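Local coordinates for protein phosphonate monoester hydrolase (Ruegeria pomeroyi, PDB 4UPK) that is a hydrolase of the sulfatase family, within the alkaline phosphatase superfamily, and has four copies of one chain in its assembly, at residues 469-472 against 477-480; 428-433 against 506-511; 170-175 against 180-185; 205-210 against 239-244. All blocks are in the same frame, centred on the assembly; numbering follows the deposited sequence.

In the fold
The four contacts form two pairs on opposite sides of the chain's centre. Contact 1 is the last hairpin of a four-stranded antiparallel sheet, and contact 2 sets the first strand of that sheet against helix 499-515. Their centres are 12 Å apart, and they meet where E471 OE2 probably bonds S506 OG at 2.6 Å; both touch the second subunit. Contacts 3 and 4 have centres 13 Å apart and both lie in the sulfatase part of the chain, joined by Y180 and W171 against 206-208. Between the pairs the gap is wide: contacts 2 and 4 approach to about 18 Å at their nearest atoms, contacts 1 and 3 to about 32 Å.

Contact 1: 469-472 against 477-480; sequences LVEF and PPML
The ring of F472 is met at its edge by two groups from 477-480. M479 CE lies in the ring plane, 3.6 Å from F472 CZ, and P477 O comes near the same rim, 3.5 Å from F472 CD1. H277 brings a second ring to F472, tilted about 20° from it, and bonds P477 O through NE2. The other flat group, the carboxylate of E471, runs alongside P478, with OE1 3.6 Å from P478 CB. A bend at the second torsion of E471 (chi2 -86°) brings the carboxylate up beside that carbon.

The strands themselves are antiparallel. V470 and M479 form a hydrogen-bonded pair: V470 N reaches M479 O at 3.0 Å, and M479 N reaches V470 O at 2.9 Å, the latter in the carbonyl plane on a lone pair. Their side chains lie together on one face, CB to CB 3.7 Å; the beta-branched valine suits the strand, and the longer methionine goes on to F472 with its CE. L469 and L480 make the next, non-hydrogen-bonded pair on the other face, where L502 and L505 of helix 499-515 cover them. No bond between the two segments uses an N-H at 477 or 478, so proline is tolerated in both places.

E471 is buried, yet its OE2 bonds S506 and forms a salt bridge with R507 of the second subunit. Those partners would probably favour the ionised carboxylate. The S506 bond joins the hairpin to helix 499-515, and the salt bridge carries it across the subunit interface.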
loop_
_atom_site.group_PDB
_atom_site.type_symbol
_atom_site.label_atom_id
_atom_site.label_comp_id
_atom_site.label_asym_id
_atom_site.label_seq_id
_atom_site.Cartn_x
_atom_site.Cartn_y
_atom_site.Cartn_z
ATOM N N LEU A 469 28.707 -31.313 -5.220
ATOM C CA LEU A 469 28.433 -30.989 -6.607
ATOM C C LEU A 469 28.283 -29.460 -6.746
ATOM O O LEU A 469 27.617 -28.826 -5.924
ATOM C CB LEU A 469 27.141 -31.711 -7.076
ATOM C CG LEU A 469 26.544 -31.253 -8.423
ATOM C CD1 LEU A 469 27.285 -31.851 -9.614
ATOM C CD2 LEU A 469 25.121 -31.581 -8.489
ATOM N N VAL A 470 28.912 -28.888 -7.794
ATOM C CA VAL A 470 28.809 -27.478 -8.148
ATOM C C VAL A 470 28.227 -27.421 -9.570
ATOM O O VAL A 470 28.759 -28.055 -10.477
ATOM C CB VAL A 470 30.143 -26.693 -8.026
ATOM C CG1 VAL A 470 29.984 -25.243 -8.488
ATOM C CG2 VAL A 470 30.709 -26.749 -6.594
ATOM N N GLU A 471 27.116 -26.679 -9.759
ATOM C CA GLU A 471 26.495 -26.502 -11.076
ATOM C C GLU A 471 26.327 -25.029 -11.379
ATOM O O GLU A 471 25.891 -24.266 -10.511
ATOM C CB GLU A 471 25.141 -27.220 -11.154
ATOM C CG GLU A 471 25.251 -28.740 -11.118
ATOM C CD GLU A 471 25.490 -29.442 -12.439
ATOM O OE1 GLU A 471 25.812 -28.762 -13.443
ATOM O OE2 GLU A 471 25.336 -30.685 -12.468
ATOM N N PHE A 472 26.656 -24.632 -12.612
ATOM C CA PHE A 472 26.558 -23.248 -13.110
ATOM C C PHE A 472 25.355 -23.054 -14.050
ATOM O O PHE A 472 25.065 -23.932 -14.854
ATOM C CB PHE A 472 27.842 -22.892 -13.902
ATOM C CG PHE A 472 29.091 -22.884 -13.061
ATOM C CD1 PHE A 472 29.836 -24.047 -12.880
ATOM C CD2 PHE A 472 29.502 -21.727 -12.414
ATOM C CE1 PHE A 472 30.965 -24.047 -12.073
ATOM C CE2 PHE A 472 30.648 -21.726 -11.619
ATOM C CZ PHE A 472 31.376 -22.881 -11.463
ATOM N N PRO A 477 31.348 -26.164 -17.017
ATOM C CA PRO A 477 31.065 -27.528 -16.545
ATOM C C PRO A 477 30.900 -27.681 -15.025
ATOM O O PRO A 477 31.406 -26.866 -14.249
ATOM C CB PRO A 477 32.255 -28.349 -17.082
ATOM C CG PRO A 477 33.347 -27.374 -17.272
ATOM C CD PRO A 477 32.677 -26.091 -17.676
ATOM N N PRO A 478 30.200 -28.754 -14.568
ATOM C CA PRO A 478 30.071 -28.960 -13.121
ATOM C C PRO A 478 31.394 -29.307 -12.428
ATOM O O PRO A 478 32.395 -29.622 -13.086
ATOM C CB PRO A 478 29.099 -30.143 -13.019
ATOM C CG PRO A 478 29.195 -30.850 -14.307
ATOM C CD PRO A 478 29.497 -29.807 -15.335
ATOM N N MET A 479 31.388 -29.238 -11.094
ATOM C CA MET A 479 32.496 -29.674 -10.270
ATOM C C MET A 479 31.976 -30.831 -9.441
ATOM O O MET A 479 30.810 -30.848 -9.060
ATOM C CB MET A 479 33.043 -28.567 -9.332
ATOM C CG MET A 479 33.338 -27.264 -10.015
ATOM S SD MET A 479 34.295 -26.191 -8.956
ATOM C CE MET A 479 33.996 -24.611 -9.692
ATOM N N LEU A 480 32.819 -31.796 -9.178
ATOM C CA LEU A 480 32.460 -32.923 -8.334
ATOM C C LEU A 480 33.633 -33.280 -7.428
ATOM O O LEU A 480 34.705 -33.575 -7.921
ATOM C CB LEU A 480 31.968 -34.115 -9.141
ATOM C CG LEU A 480 31.386 -35.272 -8.311
ATOM C CD1 LEU A 480 30.072 -34.885 -7.676
ATOM C CD2 LEU A 480 31.257 -36.527 -9.164
#

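Contact 2: 428-433 against 506-511; sequences RQYSFS and SRQMLR
Y430 approaches helix 499-515 just ahead of strand residues 431-433, and Q508 is the residue it meets there. From CB, which points toward the helix, the ring is carried by a first torsion of 63° that sets CG between the backbone N and the carbonyl carbon. One side of the ring then passes the Q508 amide: CD2 is 3.7 Å from Q508 NE2, and CE2 is 4.0 Å from the same nitrogen. The two side chains run past one another head to tail, their ring and amide planes 59° apart, in an oblique approach that makes no stack. At the tip, Y430 OH bonds H512 ND1 and also a water 2.9 Å away. That water donates to Q508 O at 2.7 Å, so the hydroxyl reaches the helix backbone through it. Tyrosine suits a partly exposed place such as this, apolar along its ring and polar at its end.

Two residues on, F432 points to the same side. Its CE1 lies 4.2 Å from M509 CG, which meets the ring edge, and M509 runs roughly perpendicular to F432. M509 then bends at its last torsion (chi3 -85°) and spreads over A460, L462 and L469, a reach that suits a long, supple methionine. S431 and S433 face the other way and bond R463.

A helix is thus packed on one face of the four-stranded antiparallel sheet 431-436, 458-463, 467-472, 479-482, as in the smaller C-terminal part of sulfatases.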
loop_
_atom_site.group_PDB
_atom_site.type_symbol
_atom_site.label_atom_id
_atom_site.label_comp_id
_atom_site.label_asym_id
_atom_site.label_seq_id
_atom_site.Cartn_x
_atom_site.Cartn_y
_atom_site.Cartn_z
ATOM N N ARG A 428 16.935 -33.033 6.645
ATOM C CA ARG A 428 17.879 -32.842 5.547
ATOM C C ARG A 428 18.911 -33.955 5.490
ATOM O O ARG A 428 19.388 -34.366 6.545
ATOM C CB ARG A 428 18.660 -31.575 5.873
ATOM C CG ARG A 428 18.782 -30.659 4.727
ATOM C CD ARG A 428 19.452 -29.422 5.213
ATOM N NE ARG A 428 18.476 -28.351 5.274
ATOM C CZ ARG A 428 18.094 -27.737 6.383
ATOM N NH1 ARG A 428 18.631 -28.067 7.555
ATOM N NH2 ARG A 428 17.204 -26.758 6.329
ATOM N N GLN A 429 19.287 -34.413 4.280
ATOM C CA GLN A 429 20.368 -35.392 4.122
ATOM C C GLN A 429 21.561 -34.805 3.324
ATOM O O GLN A 429 22.587 -35.457 3.111
ATOM C CB GLN A 429 19.854 -36.722 3.581
ATOM C CG GLN A 429 19.141 -37.510 4.683
ATOM C CD GLN A 429 18.746 -38.880 4.240
ATOM O OE1 GLN A 429 17.615 -39.107 3.793
ATOM N NE2 GLN A 429 19.667 -39.825 4.370
ATOM N N TYR A 430 21.405 -33.542 2.920
ATOM C CA TYR A 430 22.363 -32.753 2.162
ATOM C C TYR A 430 22.113 -31.281 2.484
ATOM O O TYR A 430 21.022 -30.931 2.922
ATOM C CB TYR A 430 22.192 -32.998 0.634
ATOM C CG TYR A 430 20.856 -32.564 0.085
ATOM C CD1 TYR A 430 20.633 -31.242 -0.297
ATOM C CD2 TYR A 430 19.799 -33.459 -0.018
ATOM C CE1 TYR A 430 19.387 -30.824 -0.764
ATOM C CE2 TYR A 430 18.553 -33.057 -0.489
ATOM C CZ TYR A 430 18.350 -31.738 -0.867
ATOM O OH TYR A 430 17.102 -31.350 -1.308
ATOM N N SER A 431 23.097 -30.417 2.230
ATOM C CA SER A 431 22.930 -28.973 2.396
ATOM C C SER A 431 23.047 -28.308 1.019
ATOM O O SER A 431 23.592 -28.878 0.067
ATOM C CB SER A 431 23.912 -28.399 3.422
ATOM O OG SER A 431 25.251 -28.480 2.960
ATOM N N PHE A 432 22.473 -27.128 0.899
ATOM C CA PHE A 432 22.417 -26.419 -0.363
ATOM C C PHE A 432 22.854 -24.937 -0.223
ATOM O O PHE A 432 22.341 -24.208 0.639
ATOM C CB PHE A 432 20.970 -26.539 -0.909
ATOM C CG PHE A 432 20.711 -25.860 -2.224
ATOM C CD1 PHE A 432 20.956 -26.520 -3.425
ATOM C CD2 PHE A 432 20.176 -24.580 -2.267
ATOM C CE1 PHE A 432 20.680 -25.910 -4.639
ATOM C CE2 PHE A 432 19.895 -23.973 -3.477
ATOM C CZ PHE A 432 20.167 -24.632 -4.656
ATOM N N SER A 433 23.753 -24.496 -1.104
ATOM C CA SER A 433 24.231 -23.110 -1.143
ATOM C C SER A 433 24.165 -22.543 -2.554
ATOM O O SER A 433 24.206 -23.288 -3.515
ATOM C CB SER A 433 25.656 -22.989 -0.591
ATOM O OG SER A 433 25.715 -23.481 0.733
ATOM N N SER A 506 23.031 -34.278 -9.568
ATOM C CA SER A 506 22.443 -33.190 -10.351
ATOM C C SER A 506 20.896 -33.300 -10.388
ATOM O O SER A 506 20.211 -32.272 -10.332
ATOM C CB SER A 506 23.051 -33.159 -11.750
ATOM O OG SER A 506 23.025 -31.843 -12.273
ATOM N N ARG A 507 20.350 -34.538 -10.404
ATOM C CA ARG A 507 18.889 -34.737 -10.346
ATOM C C ARG A 507 18.391 -34.366 -8.952
ATOM O O ARG A 507 17.347 -33.711 -8.819
ATOM C CB ARG A 507 18.473 -36.165 -10.747
ATOM C CG ARG A 507 16.947 -36.432 -10.715
ATOM C CD ARG A 507 16.432 -37.326 -11.841
ATOM N NE ARG A 507 17.467 -38.199 -12.377
ATOM C CZ ARG A 507 17.888 -38.177 -13.629
ATOM N NH1 ARG A 507 17.314 -37.376 -14.513
ATOM N NH2 ARG A 507 18.884 -38.962 -14.011
ATOM N N GLN A 508 19.179 -34.728 -7.929
ATOM C CA GLN A 508 18.924 -34.366 -6.535
ATOM C C GLN A 508 18.936 -32.829 -6.379
ATOM O O GLN A 508 18.084 -32.282 -5.683
ATOM C CB GLN A 508 19.972 -35.034 -5.628
ATOM C CG GLN A 508 19.675 -34.927 -4.145
ATOM C CD GLN A 508 20.314 -36.032 -3.356
ATOM O OE1 GLN A 508 21.396 -36.538 -3.696
ATOM N NE2 GLN A 508 19.652 -36.416 -2.274
ATOM N N MET A 509 19.865 -32.140 -7.067
ATOM C CA MET A 509 19.950 -30.669 -7.092
ATOM C C MET A 509 18.766 -30.052 -7.829
ATOM O O MET A 509 18.231 -29.036 -7.371
ATOM C CB MET A 509 21.281 -30.190 -7.700
ATOM C CG MET A 509 21.426 -28.677 -7.677
ATOM S SD MET A 509 22.913 -28.023 -8.461
ATOM C CE MET A 509 24.073 -28.153 -7.073
ATOM N N LEU A 510 18.373 -30.653 -8.988
ATOM C CA LEU A 510 17.228 -30.232 -9.788
ATOM C C LEU A 510 15.960 -30.322 -8.930
ATOM O O LEU A 510 15.216 -29.345 -8.831
ATOM C CB LEU A 510 17.089 -31.089 -11.083
ATOM C CG LEU A 510 15.854 -30.809 -11.968
ATOM C CD1 LEU A 510 15.964 -29.454 -12.680
ATOM C CD2 LEU A 510 15.675 -31.864 -13.006
ATOM N N ARG A 511 15.759 -31.468 -8.269
ATOM C CA ARG A 511 14.606 -31.701 -7.386
ATOM C C ARG A 511 14.543 -30.704 -6.224
ATOM O O ARG A 511 13.445 -30.270 -5.890
ATOM C CB ARG A 511 14.588 -33.131 -6.846
ATOM C CG ARG A 511 14.214 -34.163 -7.884
ATOM C CD ARG A 511 13.760 -35.451 -7.214
ATOM N NE ARG A 511 13.168 -36.399 -8.158
ATOM C CZ ARG A 511 13.683 -37.592 -8.437
ATOM N NH1 ARG A 511 14.770 -38.016 -7.806
ATOM N NH2 ARG A 511 13.078 -38.396 -9.298
HETATM O O HOH W 1 16.373 -32.803 -3.694
#

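Contact 3: 170-175 against 180-185; sequences PWQSHL and YAFDDY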
loop_
_atom_site.group_PDB
_atom_site.type_symbol
_atom_site.label_atom_id
_atom_site.label_comp_id
_atom_site.label_asym_id
_atom_site.label_seq_id
_atom_site.Cartn_x
_atom_site.Cartn_y
_atom_site.Cartn_z
ATOM N N PRO A 170 28.629 6.538 15.173
ATOM C CA PRO A 170 28.847 6.548 16.634
ATOM C C PRO A 170 30.298 6.197 17.016
ATOM O O PRO A 170 30.879 6.894 17.836
ATOM C CB PRO A 170 27.859 5.476 17.139
ATOM C CG PRO A 170 26.771 5.455 16.111
ATOM C CD PRO A 170 27.515 5.624 14.823
ATOM N N TRP A 171 30.888 5.134 16.410
ATOM C CA TRP A 171 32.273 4.726 16.677
ATOM C C TRP A 171 33.283 5.765 16.190
ATOM O O TRP A 171 34.227 6.060 16.918
ATOM C CB TRP A 171 32.597 3.318 16.137
ATOM C CG TRP A 171 33.994 2.854 16.466
ATOM C CD1 TRP A 171 34.583 2.838 17.701
ATOM C CD2 TRP A 171 35.004 2.427 15.536
ATOM N NE1 TRP A 171 35.869 2.377 17.606
ATOM C CE2 TRP A 171 36.163 2.133 16.287
ATOM C CE3 TRP A 171 35.038 2.249 14.135
ATOM C CZ2 TRP A 171 37.338 1.656 15.696
ATOM C CZ3 TRP A 171 36.207 1.772 13.550
ATOM C CH2 TRP A 171 37.334 1.465 14.330
ATOM N N GLN A 172 33.059 6.364 15.003
ATOM C CA GLN A 172 33.928 7.424 14.457
ATOM C C GLN A 172 33.924 8.633 15.350
ATOM O O GLN A 172 34.971 9.269 15.505
ATOM C CB GLN A 172 33.527 7.838 13.029
ATOM C CG GLN A 172 33.922 6.837 11.920
ATOM C CD GLN A 172 33.961 7.543 10.583
ATOM O OE1 GLN A 172 34.754 8.470 10.362
ATOM N NE2 GLN A 172 33.163 7.083 9.637
ATOM N N SER A 173 32.752 8.967 15.939
ATOM C CA SER A 173 32.612 10.117 16.849
ATOM C C SER A 173 33.274 9.826 18.207
ATOM O O SER A 173 33.932 10.700 18.745
ATOM C CB SER A 173 31.150 10.509 17.003
ATOM O OG SER A 173 30.605 10.841 15.739
ATOM N N HIS A 174 33.184 8.583 18.701
ATOM C CA HIS A 174 33.858 8.112 19.918
ATOM C C HIS A 174 35.381 8.347 19.756
ATOM O O HIS A 174 36.014 8.923 20.638
ATOM C CB HIS A 174 33.547 6.612 20.158
ATOM C CG HIS A 174 34.213 6.046 21.385
ATOM N ND1 HIS A 174 35.238 5.118 21.292
ATOM C CD2 HIS A 174 34.017 6.343 22.689
ATOM C CE1 HIS A 174 35.586 4.847 22.537
ATOM N NE2 HIS A 174 34.899 5.579 23.405
ATOM N N LEU A 175 35.929 7.992 18.580
ATOM C CA LEU A 175 37.341 8.171 18.226
ATOM C C LEU A 175 37.777 9.639 18.174
ATOM O O LEU A 175 38.835 9.962 18.708
ATOM C CB LEU A 175 37.710 7.426 16.919
ATOM C CG LEU A 175 37.621 5.891 16.937
ATOM C CD1 LEU A 175 37.724 5.339 15.539
ATOM C CD2 LEU A 175 38.708 5.271 17.798
ATOM N N TYR A 180 41.590 10.989 18.935
ATOM C CA TYR A 180 42.369 10.327 17.900
ATOM C C TYR A 180 42.447 11.222 16.659
ATOM O O TYR A 180 41.467 11.868 16.294
ATOM C CB TYR A 180 41.821 8.936 17.564
ATOM C CG TYR A 180 42.000 7.921 18.671
ATOM C CD1 TYR A 180 43.220 7.281 18.867
ATOM C CD2 TYR A 180 40.934 7.555 19.487
ATOM C CE1 TYR A 180 43.384 6.331 19.873
ATOM C CE2 TYR A 180 41.080 6.586 20.481
ATOM C CZ TYR A 180 42.309 5.983 20.674
ATOM O OH TYR A 180 42.445 5.030 21.649
ATOM N N ALA A 181 43.622 11.294 16.047
ATOM C CA ALA A 181 43.832 12.154 14.898
ATOM C C ALA A 181 43.654 11.369 13.619
ATOM O O ALA A 181 44.391 10.409 13.383
ATOM C CB ALA A 181 45.225 12.783 14.963
ATOM N N PHE A 182 42.646 11.739 12.813
ATOM C CA PHE A 182 42.358 11.121 11.511
ATOM C C PHE A 182 41.545 12.070 10.646
ATOM O O PHE A 182 40.508 12.572 11.077
ATOM C CB PHE A 182 41.719 9.712 11.620
ATOM C CG PHE A 182 40.345 9.624 12.244
ATOM C CD1 PHE A 182 40.189 9.610 13.633
ATOM C CD2 PHE A 182 39.205 9.528 11.448
ATOM C CE1 PHE A 182 38.916 9.538 14.211
ATOM C CE2 PHE A 182 37.936 9.414 12.025
ATOM C CZ PHE A 182 37.798 9.428 13.403
ATOM N N ASP A 183 42.053 12.367 9.453
ATOM C CA ASP A 183 41.385 13.279 8.521
ATOM C C ASP A 183 40.447 12.550 7.558
ATOM O O ASP A 183 39.641 13.191 6.888
ATOM C CB ASP A 183 42.418 14.142 7.781
ATOM C CG ASP A 183 43.046 15.192 8.678
ATOM O OD1 ASP A 183 44.040 14.867 9.369
ATOM O OD2 ASP A 183 42.518 16.323 8.725
ATOM N N ASP A 184 40.536 11.213 7.528
ATOM C CA ASP A 184 39.743 10.301 6.695
ATOM C C ASP A 184 39.430 9.043 7.502
ATOM O O ASP A 184 40.288 8.583 8.262
ATOM C CB ASP A 184 40.562 9.896 5.450
ATOM C CG ASP A 184 40.088 10.458 4.125
ATOM O OD1 ASP A 184 39.953 11.710 4.011
ATOM O OD2 ASP A 184 39.939 9.669 3.179
ATOM N N TYR A 185 38.225 8.473 7.316
ATOM C CA TYR A 185 37.798 7.226 7.966
ATOM C C TYR A 185 38.742 6.052 7.623
ATOM O O TYR A 185 39.028 5.243 8.510
ATOM C CB TYR A 185 36.343 6.886 7.602
ATOM C CG TYR A 185 35.798 5.569 8.141
ATOM C CD1 TYR A 185 36.111 5.131 9.430
ATOM C CD2 TYR A 185 34.874 4.831 7.413
ATOM C CE1 TYR A 185 35.589 3.942 9.937
ATOM C CE2 TYR A 185 34.315 3.662 7.926
ATOM C CZ TYR A 185 34.663 3.226 9.192
ATOM O OH TYR A 185 34.106 2.060 9.675
#
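Q172 and Y185 make the tight part of this contact. The glutamine amide lies flat over one face of the tyrosine ring, offset toward the rim, the planes 9° apart, with NE2 3.4 Å from Y185 CG and CD 3.4 Å from Y185 CD1. NE2 also bonds M167 O, which limits rotation of the amide; glutamine suits the spot because it can stack and bond at once. Beside it, F182 turns its edge to the backbone, CZ 3.5 Å from Q172 O, while its CE1 packs 3.6 Å from L175 CB. L175 CD2 reaches Y180 CD2 at 3.6 Å, and L175 O takes a fairly straight bond from Y180 N, 2.9 Å long, that draws the chain back onto the helix just after it ends.

Packing is looser where W171 CZ3 stands 4.3 Å from Y185 CE1. On the solvent side, D183 and D184 have carboxylates suited to water, and A181 has only a small methyl to expose.

The loop therefore folds back along helix 169-177. D211, just before helix 213-224, bonds both W171 NE1 and Y180 OH, and S173, on another side of helix 169-177, bonds A227 of the third subunit.

Contact 4: 205-210 against 239-244; sequences AMYRAE and YIRPHP
A chi1 of 45° turns the Y207 ring toward 239-244, where R241, bent at chi2 (-52°), comes to meet its hydroxyl. The two side chains meet head-on, ring and guanidinium planes 46° apart, and Y207 OH ends 3.4 Å from R241 NH2. The contact is small but buried. R241 is held mainly by others: its NE forms a salt bridge with D213, and NH1 bonds P245 O. A long charged arginine suits this place because it can reach both the start of helix 213-224 and the backbone just after its own segment.

The Y207 ring is packed on several sides. A205 CB lies 3.6 Å above one face, toward its rim, M206 CE is in plane at the edge, and W171 meets the ring edge-to-face. Farther along 239-244, H243 ND1 donates to P244 O at 2.8 Å, on a lone pair and with the oxygen close to the ring plane, while I240 CD1 lies over one imidazole face, toward the rim. The cis peptide before P242 turns the chain between R241 and H243.

Segment 239-244 leaves the C-terminal end of strand 234-239, which runs parallel to strand 35-41, and H243 touches D42 and Q43 just beyond that neighbour. Loops at the C-terminal ends of these parallel strands are where the alkaline phosphatase superfamily generally places its active site.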
loop_
_atom_site.group_PDB
_atom_site.type_symbol
_atom_site.label_atom_id
_atom_site.label_comp_id
_atom_site.label_asym_id
_atom_site.label_seq_id
_atom_site.Cartn_x
_atom_site.Cartn_y
_atom_site.Cartn_z
ATOM N N ALA A 205 46.727 -1.413 15.907
ATOM C CA ALA A 205 45.774 -0.425 15.395
ATOM C C ALA A 205 46.013 0.946 16.054
ATOM O O ALA A 205 46.570 1.006 17.150
ATOM C CB ALA A 205 44.348 -0.896 15.640
ATOM N N MET A 206 45.625 2.034 15.359
ATOM C CA MET A 206 45.709 3.448 15.784
ATOM C C MET A 206 45.026 3.632 17.157
ATOM O O MET A 206 45.499 4.390 18.001
ATOM C CB MET A 206 45.034 4.351 14.708
ATOM C CG MET A 206 44.700 5.799 15.160
ATOM S SD MET A 206 43.218 6.532 14.356
ATOM C CE MET A 206 41.924 5.735 15.291
ATOM N N TYR A 207 43.905 2.925 17.357
ATOM C CA TYR A 207 43.089 2.957 18.572
ATOM C C TYR A 207 43.503 1.875 19.575
ATOM O O TYR A 207 43.920 0.778 19.183
ATOM C CB TYR A 207 41.580 2.843 18.216
ATOM C CG TYR A 207 41.280 1.776 17.184
ATOM C CD1 TYR A 207 41.082 0.447 17.560
ATOM C CD2 TYR A 207 41.208 2.089 15.827
ATOM C CE1 TYR A 207 40.820 -0.544 16.610
ATOM C CE2 TYR A 207 40.986 1.100 14.868
ATOM C CZ TYR A 207 40.782 -0.212 15.263
ATOM O OH TYR A 207 40.540 -1.175 14.314
ATOM N N ARG A 208 43.378 2.189 20.866
ATOM C CA ARG A 208 43.655 1.241 21.957
ATOM C C ARG A 208 42.512 0.218 21.968
ATOM O O ARG A 208 41.451 0.497 21.398
ATOM C CB ARG A 208 43.755 1.955 23.322
ATOM C CG ARG A 208 44.916 2.939 23.392
ATOM C CD ARG A 208 44.893 3.803 24.644
ATOM N NE ARG A 208 45.270 3.035 25.828
ATOM C CZ ARG A 208 44.736 3.191 27.036
ATOM N NH1 ARG A 208 43.797 4.109 27.244
ATOM N NH2 ARG A 208 45.129 2.422 28.045
ATOM N N ALA A 209 42.736 -0.964 22.576
ATOM C CA ALA A 209 41.748 -2.044 22.671
ATOM C C ALA A 209 40.408 -1.587 23.260
ATOM O O ALA A 209 39.368 -1.953 22.729
ATOM C CB ALA A 209 42.306 -3.212 23.474
ATOM N N GLU A 210 40.431 -0.749 24.319
ATOM C CA GLU A 210 39.214 -0.242 24.946
ATOM C C GLU A 210 38.444 0.738 24.048
ATOM O O GLU A 210 37.289 1.053 24.356
ATOM C CB GLU A 210 39.511 0.379 26.334
ATOM C CG GLU A 210 40.595 1.439 26.321
ATOM C CD GLU A 210 41.952 0.938 26.783
ATOM O OE1 GLU A 210 42.600 0.160 26.044
ATOM O OE2 GLU A 210 42.371 1.335 27.894
ATOM N N TYR A 239 28.887 -8.281 15.199
ATOM C CA TYR A 239 30.306 -7.961 15.194
ATOM C C TYR A 239 30.865 -8.189 13.808
ATOM O O TYR A 239 30.753 -9.290 13.276
ATOM C CB TYR A 239 31.073 -8.854 16.186
ATOM C CG TYR A 239 30.699 -8.645 17.634
ATOM C CD1 TYR A 239 31.204 -7.567 18.352
ATOM C CD2 TYR A 239 29.883 -9.560 18.305
ATOM C CE1 TYR A 239 30.897 -7.387 19.700
ATOM C CE2 TYR A 239 29.577 -9.398 19.658
ATOM C CZ TYR A 239 30.094 -8.307 20.353
ATOM O OH TYR A 239 29.844 -8.122 21.688
ATOM N N ILE A 240 31.470 -7.152 13.235
ATOM C CA ILE A 240 32.114 -7.195 11.937
ATOM C C ILE A 240 33.383 -8.025 11.987
ATOM O O ILE A 240 33.611 -8.832 11.100
ATOM C CB ILE A 240 32.331 -5.758 11.342
ATOM C CG1 ILE A 240 32.786 -5.809 9.853
ATOM C CG2 ILE A 240 33.248 -4.877 12.200
ATOM C CD1 ILE A 240 31.711 -6.463 8.893
ATOM N N ARG A 241 34.198 -7.829 13.053
ATOM C CA ARG A 241 35.445 -8.525 13.305
ATOM C C ARG A 241 35.225 -10.003 13.611
ATOM O O ARG A 241 34.253 -10.321 14.302
ATOM C CB ARG A 241 36.225 -7.858 14.459
ATOM C CG ARG A 241 36.589 -6.395 14.227
ATOM C CD ARG A 241 37.284 -6.140 12.915
ATOM N NE ARG A 241 37.755 -4.763 12.827
ATOM C CZ ARG A 241 38.659 -4.327 11.953
ATOM N NH1 ARG A 241 39.236 -5.171 11.103
ATOM N NH2 ARG A 241 39.013 -3.053 11.942
ATOM N N PRO A 242 36.105 -10.933 13.132
ATOM C CA PRO A 242 37.282 -10.729 12.246
ATOM C C PRO A 242 36.864 -10.480 10.799
ATOM O O PRO A 242 36.040 -11.217 10.260
ATOM C CB PRO A 242 38.065 -12.037 12.431
ATOM C CG PRO A 242 36.976 -13.084 12.651
ATOM C CD PRO A 242 35.899 -12.375 13.438
ATOM N N HIS A 243 37.352 -9.400 10.189
ATOM C CA HIS A 243 36.947 -9.011 8.822
ATOM C C HIS A 243 37.925 -7.954 8.308
ATOM O O HIS A 243 38.347 -7.117 9.115
ATOM C CB HIS A 243 35.527 -8.393 8.861
ATOM C CG HIS A 243 34.836 -8.175 7.548
ATOM N ND1 HIS A 243 35.170 -7.109 6.717
ATOM C CD2 HIS A 243 33.750 -8.797 7.034
ATOM C CE1 HIS A 243 34.340 -7.185 5.684
ATOM N NE2 HIS A 243 33.462 -8.175 5.834
ATOM N N PRO A 244 38.283 -7.951 6.986
ATOM C CA PRO A 244 39.185 -6.907 6.469
ATOM C C PRO A 244 38.585 -5.493 6.624
ATOM O O PRO A 244 37.362 -5.376 6.700
ATOM C CB PRO A 244 39.362 -7.302 4.987
ATOM C CG PRO A 244 38.199 -8.160 4.658
ATOM C CD PRO A 244 37.879 -8.890 5.910
#